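Local structure of 1-pyrroline-5-carboxylate dehydrogenase (Thermus thermophilus, 1UZB) at residues A[189-192]-A[193-197]; A[306-309]-A[310-314]; A[328-332]-A[333-337]; A[495-499]-A[500-504]. The protein probably catalyses the NAD-dependent oxidation of the semialdehyde form of 1-pyrroline-5-carboxylate to glutamate, the final step of proline breakdown. All blocks are in the same frame, centred on the assembly; numbering follows the deposited sequence.

Interaction 1: residues A[189-192]-A[193-197]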
loop_
_atom_site.group_PDB
_atom_site.type_symbol
_atom_site.label_atom_id
_atom_site.label_comp_id
_atom_site.label_asym_id
_atom_site.label_seq_id
_atom_site.Cartn_x
_atom_site.Cartn_y
_atom_site.Cartn_z
ATOM N N ILE A 189 23.571 -24.632 7.003
ATOM C CA ILE A 189 23.208 -24.180 8.345
ATOM C C ILE A 189 24.335 -23.391 9.012
ATOM O O ILE A 189 24.087 -22.420 9.723
ATOM C CB ILE A 189 22.754 -25.374 9.204
ATOM C CG1 ILE A 189 21.468 -25.951 8.600
ATOM C CG2 ILE A 189 22.504 -24.941 10.645
ATOM C CD1 ILE A 189 20.929 -27.164 9.320
ATOM N N PHE A 190 25.572 -23.803 8.766
ATOM C CA PHE A 190 26.741 -23.106 9.289
ATOM C C PHE A 190 26.648 -21.648 8.817
ATOM O O PHE A 190 26.752 -20.712 9.607
ATOM C CB PHE A 190 28.001 -23.775 8.726
ATOM C CG PHE A 190 29.293 -23.152 9.174
ATOM C CD1 PHE A 190 29.790 -23.386 10.451
ATOM C CD2 PHE A 190 30.038 -22.371 8.299
ATOM C CE1 PHE A 190 31.018 -22.852 10.848
ATOM C CE2 PHE A 190 31.267 -21.832 8.684
ATOM C CZ PHE A 190 31.758 -22.075 9.961
ATOM N N THR A 191 26.419 -21.463 7.521
ATOM C CA THR A 191 26.319 -20.128 6.941
ATOM C C THR A 191 25.112 -19.337 7.445
ATOM O O THR A 191 25.248 -18.184 7.865
ATOM C CB THR A 191 26.245 -20.211 5.410
ATOM O OG1 THR A 191 27.460 -20.777 4.905
ATOM C CG2 THR A 191 26.053 -18.831 4.808
ATOM N N GLY A 192 23.933 -19.951 7.406
ATOM C CA GLY A 192 22.732 -19.267 7.851
ATOM C C GLY A 192 22.775 -18.788 9.289
ATOM O O GLY A 192 22.384 -17.657 9.599
ATOM N N MET A 193 23.254 -19.653 10.175
ATOM C CA MET A 193 23.333 -19.333 11.596
ATOM C C MET A 193 24.280 -18.181 11.902
ATOM O O MET A 193 24.134 -17.500 12.921
ATOM C CB MET A 193 23.775 -20.562 12.386
ATOM C CG MET A 193 22.809 -21.724 12.325
ATOM S SD MET A 193 23.425 -23.111 13.290
ATOM C CE MET A 193 22.897 -22.568 14.861
ATOM N N ILE A 194 25.252 -17.970 11.018
ATOM C CA ILE A 194 26.235 -16.904 11.172
ATOM C C ILE A 194 25.786 -15.595 10.523
ATOM O O ILE A 194 25.754 -14.549 11.174
ATOM C CB ILE A 194 27.589 -17.294 10.524
ATOM C CG1 ILE A 194 28.214 -18.475 11.268
ATOM C CG2 ILE A 194 28.534 -16.095 10.515
ATOM C CD1 ILE A 194 29.449 -19.026 10.590
ATOM N N VAL A 195 25.423 -15.657 9.243
ATOM C CA VAL A 195 25.055 -14.442 8.526
ATOM C C VAL A 195 23.747 -13.789 8.944
ATOM O O VAL A 195 23.576 -12.590 8.743
ATOM C CB VAL A 195 25.066 -14.663 6.979
ATOM C CG1 VAL A 195 26.438 -15.163 6.538
ATOM C CG2 VAL A 195 23.983 -15.639 6.562
ATOM N N GLY A 196 22.829 -14.555 9.524
ATOM C CA GLY A 196 21.577 -13.965 9.971
ATOM C C GLY A 196 21.871 -12.931 11.048
ATOM O O GLY A 196 21.534 -11.752 10.903
ATOM N N PRO A 197 22.508 -13.344 12.155
ATOM C CA PRO A 197 22.830 -12.398 13.232
ATOM C C PRO A 197 23.739 -11.259 12.762
ATOM O O PRO A 197 23.538 -10.097 13.117
ATOM C CB PRO A 197 23.522 -13.281 14.267
ATOM C CG PRO A 197 22.857 -14.615 14.067
ATOM C CD PRO A 197 22.783 -14.732 12.567
#
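I194 lays its terminal methyl over the ring of F190, one helical turn earlier. Its CD1 lies 3.9 Å from the centroid of the F190 ring and 13° off the ring normal, a CH-pi contact over the face. The phenyl group is in position because F190 CG stands trans to the backbone N (chi1 180°). Next to this pair, I189 CG2 comes against M193 SD at 3.3 Å, the flexible thioether bending at its last torsion, while M193 CG rests 3.0 Å from I189 O. T191 CG2 and V195 CG1 meet more loosely, at 4.1 Å. All this belongs to helix 188-199 of the beta-alpha-beta unit that joins strands 165-180 and 203-207, probably in the nucleotide-binding domain of the family. V195 N gives T191 O a nearly linear bond of 2.9 Å, but I194 N is divided between weak bonds to F190 O and T191 O. Having no N-H, P197 kinks the helix, and glycine at G196 suits the narrow space beside P197 CD. T191 OG1 turns back to V187 O, which satisfies its hydroxyl among apolar neighbours. Beyond, F190 packs on V219 and F220 of helix 213-226, and M193 on T259. Cut back to an alanine, F190 would probably leave I194 CD1 without its ring and open a gap toward V219 and F220.

Interaction 2: residues A[306-309]-A[310-314]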
loop_
_atom_site.group_PDB
_atom_site.type_symbol
_atom_site.label_atom_id
_atom_site.label_comp_id
_atom_site.label_asym_id
_atom_site.label_seq_id
_atom_site.Cartn_x
_atom_site.Cartn_y
_atom_site.Cartn_z
ATOM N N ALA A 306 3.662 -41.854 -3.043
ATOM C CA ALA A 306 3.985 -41.920 -1.623
ATOM C C ALA A 306 5.265 -42.712 -1.362
ATOM O O ALA A 306 6.138 -42.262 -0.626
ATOM C CB ALA A 306 2.828 -42.538 -0.853
ATOM N N ALA A 307 5.377 -43.890 -1.963
ATOM C CA ALA A 307 6.561 -44.722 -1.760
ATOM C C ALA A 307 7.843 -43.991 -2.165
ATOM O O ALA A 307 8.859 -44.068 -1.470
ATOM C CB ALA A 307 6.426 -46.026 -2.546
ATOM N N GLU A 308 7.791 -43.280 -3.285
ATOM C CA GLU A 308 8.949 -42.532 -3.762
ATOM C C GLU A 308 9.324 -41.432 -2.762
ATOM O O GLU A 308 10.493 -41.280 -2.405
ATOM C CB GLU A 308 8.634 -41.927 -5.134
ATOM C CG GLU A 308 9.827 -41.392 -5.913
ATOM C CD GLU A 308 10.420 -40.137 -5.314
ATOM O OE1 GLU A 308 9.644 -39.263 -4.874
ATOM O OE2 GLU A 308 11.662 -40.017 -5.298
ATOM N N GLY A 309 8.322 -40.676 -2.311
ATOM C CA GLY A 309 8.561 -39.601 -1.363
ATOM C C GLY A 309 9.073 -40.102 -0.024
ATOM O O GLY A 309 9.882 -39.442 0.631
ATOM N N VAL A 310 8.596 -41.269 0.391
ATOM C CA VAL A 310 9.031 -41.863 1.646
ATOM C C VAL A 310 10.493 -42.284 1.545
ATOM O O VAL A 310 11.283 -42.021 2.448
ATOM C CB VAL A 310 8.168 -43.091 2.002
ATOM C CG1 VAL A 310 8.805 -43.867 3.144
ATOM C CG2 VAL A 310 6.771 -42.640 2.382
ATOM N N VAL A 311 10.861 -42.927 0.442
ATOM C CA VAL A 311 12.240 -43.363 0.263
ATOM C C VAL A 311 13.196 -42.168 0.218
ATOM O O VAL A 311 14.255 -42.194 0.847
ATOM C CB VAL A 311 12.374 -44.239 -1.007
ATOM C CG1 VAL A 311 13.836 -44.475 -1.338
ATOM C CG2 VAL A 311 11.678 -45.578 -0.767
ATOM N N VAL A 312 12.822 -41.114 -0.501
ATOM C CA VAL A 312 13.655 -39.918 -0.563
ATOM C C VAL A 312 13.792 -39.298 0.832
ATOM O O VAL A 312 14.890 -38.941 1.263
ATOM C CB VAL A 312 13.041 -38.853 -1.516
ATOM C CG1 VAL A 312 13.718 -37.504 -1.311
ATOM C CG2 VAL A 312 13.197 -39.292 -2.963
ATOM N N SER A 313 12.670 -39.188 1.535
ATOM C CA SER A 313 12.658 -38.584 2.866
ATOM C C SER A 313 13.401 -39.373 3.933
ATOM O O SER A 313 14.001 -38.791 4.838
ATOM C CB SER A 313 11.218 -38.385 3.340
ATOM O OG SER A 313 10.505 -37.507 2.486
ATOM N N ALA A 314 13.345 -40.696 3.830
ATOM C CA ALA A 314 13.975 -41.554 4.821
ATOM C C ALA A 314 15.447 -41.820 4.590
ATOM O O ALA A 314 16.214 -41.911 5.547
ATOM C CB ALA A 314 13.230 -42.884 4.901
#
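G309 O is gripped twice by one residue: S313 N donates to it at 2.9 Å and S313 OG at 2.8 Å, the two donors arriving from opposite faces of the carbonyl plane. The hydroxyl can fold back in this way because S313 OG lies opposite its own carbonyl carbon (chi1 -62°), and a short side chain with a hydroxyl suits such a return to the preceding turn. S313 OG also receives I475 N, so replacing the serine with alanine would probably leave that amide without its mate and take one of its two donors from G309 O. The turn lies in helix 303-315, the crossover of the beta-alpha-beta unit between strands 293-297 and 325-331. Ahead of S313, V310 N bonds to A306 O at 2.8 Å and V311 N to A307 O at 3.0 Å. V310 CG2 also leans to 3.1 Å from A306 O, and its branched side chain packs down on I295 and L328 of the sheet. A306, equally apolar but smaller, fits against V297. On a different flank, the small methyl of A307 lets R341 and R345 of helix 332-346 lie close, while V311 meets R345 and L349.

Interaction 3: residues A[328-332]-A[333-337]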
loop_
_atom_site.group_PDB
_atom_site.type_symbol
_atom_site.label_atom_id
_atom_site.label_comp_id
_atom_site.label_asym_id
_atom_site.label_seq_id
_atom_site.Cartn_x
_atom_site.Cartn_y
_atom_site.Cartn_z
ATOM N N LEU A 328 6.970 -44.214 9.388
ATOM C CA LEU A 328 6.016 -44.324 8.288
ATOM C C LEU A 328 4.756 -44.882 8.935
ATOM O O LEU A 328 4.735 -46.029 9.377
ATOM C CB LEU A 328 6.527 -45.278 7.203
ATOM C CG LEU A 328 5.545 -45.512 6.051
ATOM C CD1 LEU A 328 5.208 -44.191 5.366
ATOM C CD2 LEU A 328 6.152 -46.484 5.061
ATOM N N ILE A 329 3.723 -44.048 9.024
ATOM C CA ILE A 329 2.460 -44.433 9.650
ATOM C C ILE A 329 1.451 -44.746 8.560
ATOM O O ILE A 329 1.032 -43.864 7.811
ATOM C CB ILE A 329 1.940 -43.291 10.549
ATOM C CG1 ILE A 329 2.993 -42.950 11.608
ATOM C CG2 ILE A 329 0.639 -43.700 11.223
ATOM C CD1 ILE A 329 2.699 -41.677 12.375
ATOM N N LEU A 330 1.063 -46.013 8.472
ATOM C CA LEU A 330 0.132 -46.455 7.445
ATOM C C LEU A 330 -1.204 -46.914 8.001
ATOM O O LEU A 330 -1.246 -47.728 8.924
ATOM C CB LEU A 330 0.755 -47.608 6.652
ATOM C CG LEU A 330 2.147 -47.340 6.069
ATOM C CD1 LEU A 330 2.727 -48.604 5.443
ATOM C CD2 LEU A 330 2.050 -46.227 5.037
ATOM N N THR A 331 -2.296 -46.395 7.443
ATOM C CA THR A 331 -3.620 -46.813 7.879
ATOM C C THR A 331 -3.781 -48.237 7.353
ATOM O O THR A 331 -3.067 -48.652 6.441
ATOM C CB THR A 331 -4.727 -45.897 7.306
ATOM O OG1 THR A 331 -4.729 -45.975 5.875
ATOM C CG2 THR A 331 -4.493 -44.457 7.734
ATOM N N GLN A 332 -4.712 -48.990 7.926
ATOM C CA GLN A 332 -4.898 -50.380 7.527
ATOM C C GLN A 332 -4.978 -50.613 6.021
ATOM O O GLN A 332 -4.315 -51.505 5.493
ATOM C CB GLN A 332 -6.138 -50.957 8.216
ATOM C CG GLN A 332 -6.307 -52.467 8.037
ATOM C CD GLN A 332 -5.090 -53.251 8.500
ATOM O OE1 GLN A 332 -4.560 -53.015 9.585
ATOM N NE2 GLN A 332 -4.646 -54.196 7.677
ATOM N N GLY A 333 -5.776 -49.809 5.329
ATOM C CA GLY A 333 -5.914 -49.977 3.890
ATOM C C GLY A 333 -4.679 -49.648 3.064
ATOM O O GLY A 333 -4.537 -50.109 1.930
ATOM N N ALA A 334 -3.776 -48.852 3.624
ATOM C CA ALA A 334 -2.562 -48.464 2.913
ATOM C C ALA A 334 -1.341 -49.301 3.281
ATOM O O ALA A 334 -0.335 -49.278 2.572
ATOM C CB ALA A 334 -2.266 -46.993 3.180
ATOM N N TYR A 335 -1.434 -50.053 4.373
ATOM C CA TYR A 335 -0.304 -50.843 4.852
ATOM C C TYR A 335 0.407 -51.732 3.837
ATOM O O TYR A 335 1.573 -51.503 3.518
ATOM C CB TYR A 335 -0.718 -51.697 6.051
ATOM C CG TYR A 335 0.443 -52.451 6.660
ATOM C CD1 TYR A 335 1.434 -51.786 7.384
ATOM C CD2 TYR A 335 0.573 -53.826 6.474
ATOM C CE1 TYR A 335 2.528 -52.473 7.908
ATOM C CE2 TYR A 335 1.661 -54.521 6.990
ATOM C CZ TYR A 335 2.632 -53.840 7.704
ATOM O OH TYR A 335 3.710 -54.532 8.205
ATOM N N GLU A 336 -0.280 -52.753 3.340
ATOM C CA GLU A 336 0.336 -53.668 2.388
ATOM C C GLU A 336 0.780 -52.989 1.091
ATOM O O GLU A 336 1.929 -53.128 0.673
ATOM C CB GLU A 336 -0.617 -54.828 2.080
ATOM C CG GLU A 336 0.000 -55.973 1.290
ATOM C CD GLU A 336 0.316 -55.606 -0.146
ATOM O OE1 GLU A 336 -0.605 -55.162 -0.864
ATOM O OE2 GLU A 336 1.485 -55.767 -0.560
ATOM N N PRO A 337 -0.119 -52.235 0.441
ATOM C CA PRO A 337 0.267 -51.569 -0.809
ATOM C C PRO A 337 1.476 -50.640 -0.711
ATOM O O PRO A 337 2.367 -50.676 -1.561
ATOM C CB PRO A 337 -1.011 -50.819 -1.208
ATOM C CG PRO A 337 -2.092 -51.636 -0.603
ATOM C CD PRO A 337 -1.527 -51.941 0.755
HETATM O O HOH W 1 -7.484 -47.714 5.685
HETATM O O HOH W 2 -3.024 -53.421 4.077
#
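At the turn where strand 325-331 passes straight into helix 332-346, L330 and T331 meet residues of the opening turn, A334 and Y335. T331 O takes A334 N at 2.9 Å, from a donor well above the carbonyl plane, and Y335 N through a weak bond, so two amides converge on one carbonyl here. A second weak bond joins Y335 N to Q332 O. L330 CD1 touches Y335 CD1 at 3.9 Å and approaches Y335 O at 3.7 Å, so a branched aliphatic tip fills the corner under the turn. A chi1 of -175° swings the Y335 ring away from its own amide and toward R427 of strand 422-428, and Y335 OH bonds to T405 OG1. A tyrosine suits this border, its ring packing while its hydroxyl finds a polar mate. The short strand and helix segments run at 118° to each other, a turn of more than a right angle that carries the chain from a central strand of a seven-stranded sheet, probably the catalytic domain of the family, onto its helical layer. L330 packs inward on V297 and V425, and A334, small enough for the bend, sits against F303. Outside, solvent completes the turn: one water accepts from G333 N at 2.7 Å and lies 3.3 Å from T331 OG1. Another donates to Q332 O at 2.7 Å and accepts from E336 N at 2.9 Å. Q332 OE1 is held by R427 NH2.

Interaction 4: residues A[495-499]-A[500-504]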
loop_
_atom_site.group_PDB
_atom_site.type_symbol
_atom_site.label_atom_id
_atom_site.label_comp_id
_atom_site.label_asym_id
_atom_site.label_seq_id
_atom_site.Cartn_x
_atom_site.Cartn_y
_atom_site.Cartn_z
ATOM N N ALA A 495 12.773 -21.167 16.127
ATOM C CA ALA A 495 13.438 -20.047 15.471
ATOM C C ALA A 495 13.360 -20.428 13.997
ATOM O O ALA A 495 14.121 -21.271 13.521
ATOM C CB ALA A 495 14.892 -19.947 15.919
ATOM N N LYS A 496 12.419 -19.824 13.283
ATOM C CA LYS A 496 12.204 -20.126 11.875
ATOM C C LYS A 496 13.283 -19.593 10.942
ATOM O O LYS A 496 13.336 -18.396 10.656
ATOM C CB LYS A 496 10.834 -19.597 11.446
ATOM C CG LYS A 496 9.650 -20.402 11.984
ATOM C CD LYS A 496 9.688 -21.833 11.449
ATOM C CE LYS A 496 8.303 -22.449 11.322
ATOM N NZ LYS A 496 8.373 -23.802 10.700
ATOM N N THR A 497 14.143 -20.482 10.456
ATOM C CA THR A 497 15.201 -20.060 9.546
ATOM C C THR A 497 14.616 -19.812 8.162
ATOM O O THR A 497 13.585 -20.377 7.799
ATOM C CB THR A 497 16.322 -21.121 9.436
ATOM O OG1 THR A 497 15.800 -22.315 8.840
ATOM C CG2 THR A 497 16.890 -21.444 10.814
ATOM N N GLY A 498 15.274 -18.954 7.391
ATOM C CA GLY A 498 14.791 -18.651 6.054
ATOM C C GLY A 498 13.468 -17.912 6.078
ATOM O O GLY A 498 12.656 -18.050 5.164
ATOM N N ALA A 499 13.254 -17.125 7.127
ATOM C CA ALA A 499 12.028 -16.358 7.283
ATOM C C ALA A 499 12.356 -14.995 7.877
ATOM O O ALA A 499 13.349 -14.839 8.591
ATOM C CB ALA A 499 11.061 -17.103 8.193
ATOM N N LEU A 500 11.511 -14.011 7.585
ATOM C CA LEU A 500 11.706 -12.660 8.095
ATOM C C LEU A 500 11.850 -12.650 9.616
ATOM O O LEU A 500 12.683 -11.930 10.158
ATOM C CB LEU A 500 10.525 -11.774 7.683
ATOM C CG LEU A 500 10.313 -11.582 6.178
ATOM C CD1 LEU A 500 8.992 -10.875 5.926
ATOM C CD2 LEU A 500 11.466 -10.789 5.595
ATOM N N ASP A 501 11.044 -13.460 10.295
ATOM C CA ASP A 501 11.055 -13.533 11.753
ATOM C C ASP A 501 12.389 -13.944 12.359
ATOM O O ASP A 501 12.670 -13.624 13.510
ATOM C CB ASP A 501 9.981 -14.509 12.252
ATOM C CG ASP A 501 8.584 -13.927 12.201
ATOM O OD1 ASP A 501 8.420 -12.778 11.734
ATOM O OD2 ASP A 501 7.645 -14.628 12.639
ATOM N N TYR A 502 13.211 -14.654 11.596
ATOM C CA TYR A 502 14.490 -15.110 12.125
ATOM C C TYR A 502 15.368 -13.968 12.621
ATOM O O TYR A 502 15.944 -14.047 13.704
ATOM C CB TYR A 502 15.249 -15.900 11.058
ATOM C CG TYR A 502 16.445 -16.674 11.575
ATOM C CD1 TYR A 502 16.280 -17.736 12.464
ATOM C CD2 TYR A 502 17.731 -16.402 11.108
ATOM C CE1 TYR A 502 17.359 -18.516 12.866
ATOM C CE2 TYR A 502 18.821 -17.179 11.502
ATOM C CZ TYR A 502 18.624 -18.237 12.375
ATOM O OH TYR A 502 19.683 -19.046 12.724
ATOM N N LEU A 503 15.463 -12.897 11.840
ATOM C CA LEU A 503 16.321 -11.782 12.222
ATOM C C LEU A 503 15.874 -11.021 13.469
ATOM O O LEU A 503 16.704 -10.452 14.179
ATOM C CB LEU A 503 16.491 -10.822 11.039
ATOM C CG LEU A 503 17.005 -11.476 9.749
ATOM C CD1 LEU A 503 17.237 -10.407 8.694
ATOM C CD2 LEU A 503 18.296 -12.241 10.023
ATOM N N ARG A 504 14.574 -11.016 13.746
ATOM C CA ARG A 504 14.056 -10.322 14.923
ATOM C C ARG A 504 14.654 -10.902 16.208
ATOM O O ARG A 504 14.772 -10.211 17.222
ATOM C CB ARG A 504 12.530 -10.445 14.975
ATOM C CG ARG A 504 11.884 -9.768 16.183
ATOM C CD ARG A 504 12.068 -8.266 16.121
ATOM N NE ARG A 504 11.512 -7.577 17.282
ATOM C CZ ARG A 504 12.101 -7.509 18.471
ATOM N NH1 ARG A 504 11.508 -6.851 19.458
ATOM N NH2 ARG A 504 13.280 -8.087 18.679
#
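Y502 sends its side chain from the short, weakly bonded helix 500-504 back along the loop 495-499 that leads into it, just before strand 507-515. The CB of Y502 starts beside two carbonyl oxygens, 3.2 Å from K496 O and 3.3 Å from A499 O. Along the ring, Y502 CD1 still lies near K496 O, at 3.5 Å, whereas Y502 CE1 reaches T497 CG2 at 3.6 Å and A495 CB at 4.2 Å, the latter at the ring edge. T497 CA stands over one face, 4.3 Å from the centroid of the Y502 ring and 25° off the normal, a CH-pi contact that a flat ring can accept from the backbone. The two side chains of T497 and Y502 run side by side in the same direction. Turned to the far side from its own N by a chi1 of -167°, the Y502 ring also meets Y145 with nearly parallel planes and F506 edge-to-face, and its OH bonds to N257 ND2. Y502 N fastens the start of the turn to A499 O at 3.0 Å, from above the carbonyl plane. K496 reaches away from the ring, its NZ held by P484 O, G486 O and G467 O. Across the interface, D501 OD2 bridges to R504 NE of the second subunit and is hydrogen-bonded to Y171 OH of that subunit; the reverse D501-R504 pair also forms. K496 O, buried against Y502 CB, has no hydrogen-bonding partner in the model.

Overall arrangement
Interactions 1 and 4 are neighbours that touch, their centres about 11 Å apart: Y502 packs against M193 and G192, L503 CD2 meets G196 O, and N257 ND2 bonds both to M193 O and to Y502 OH. Interactions 2 and 3 form a second pair, linked by V310 CG2 against L328 CD1; helix 303-315 and strand 325-331 follow one another in the chain. Interaction 1 lies about 29 Å from interaction 2, centre to centre. Interactions 1 and 2 are buried helix turns, the first apolar and aromatic, the second built round a doubly gripped carbonyl. Interactions 3 and 4 are partly buried turns entering helices, the third completed by water, the fourth by aromatic packing beside a subunit interface.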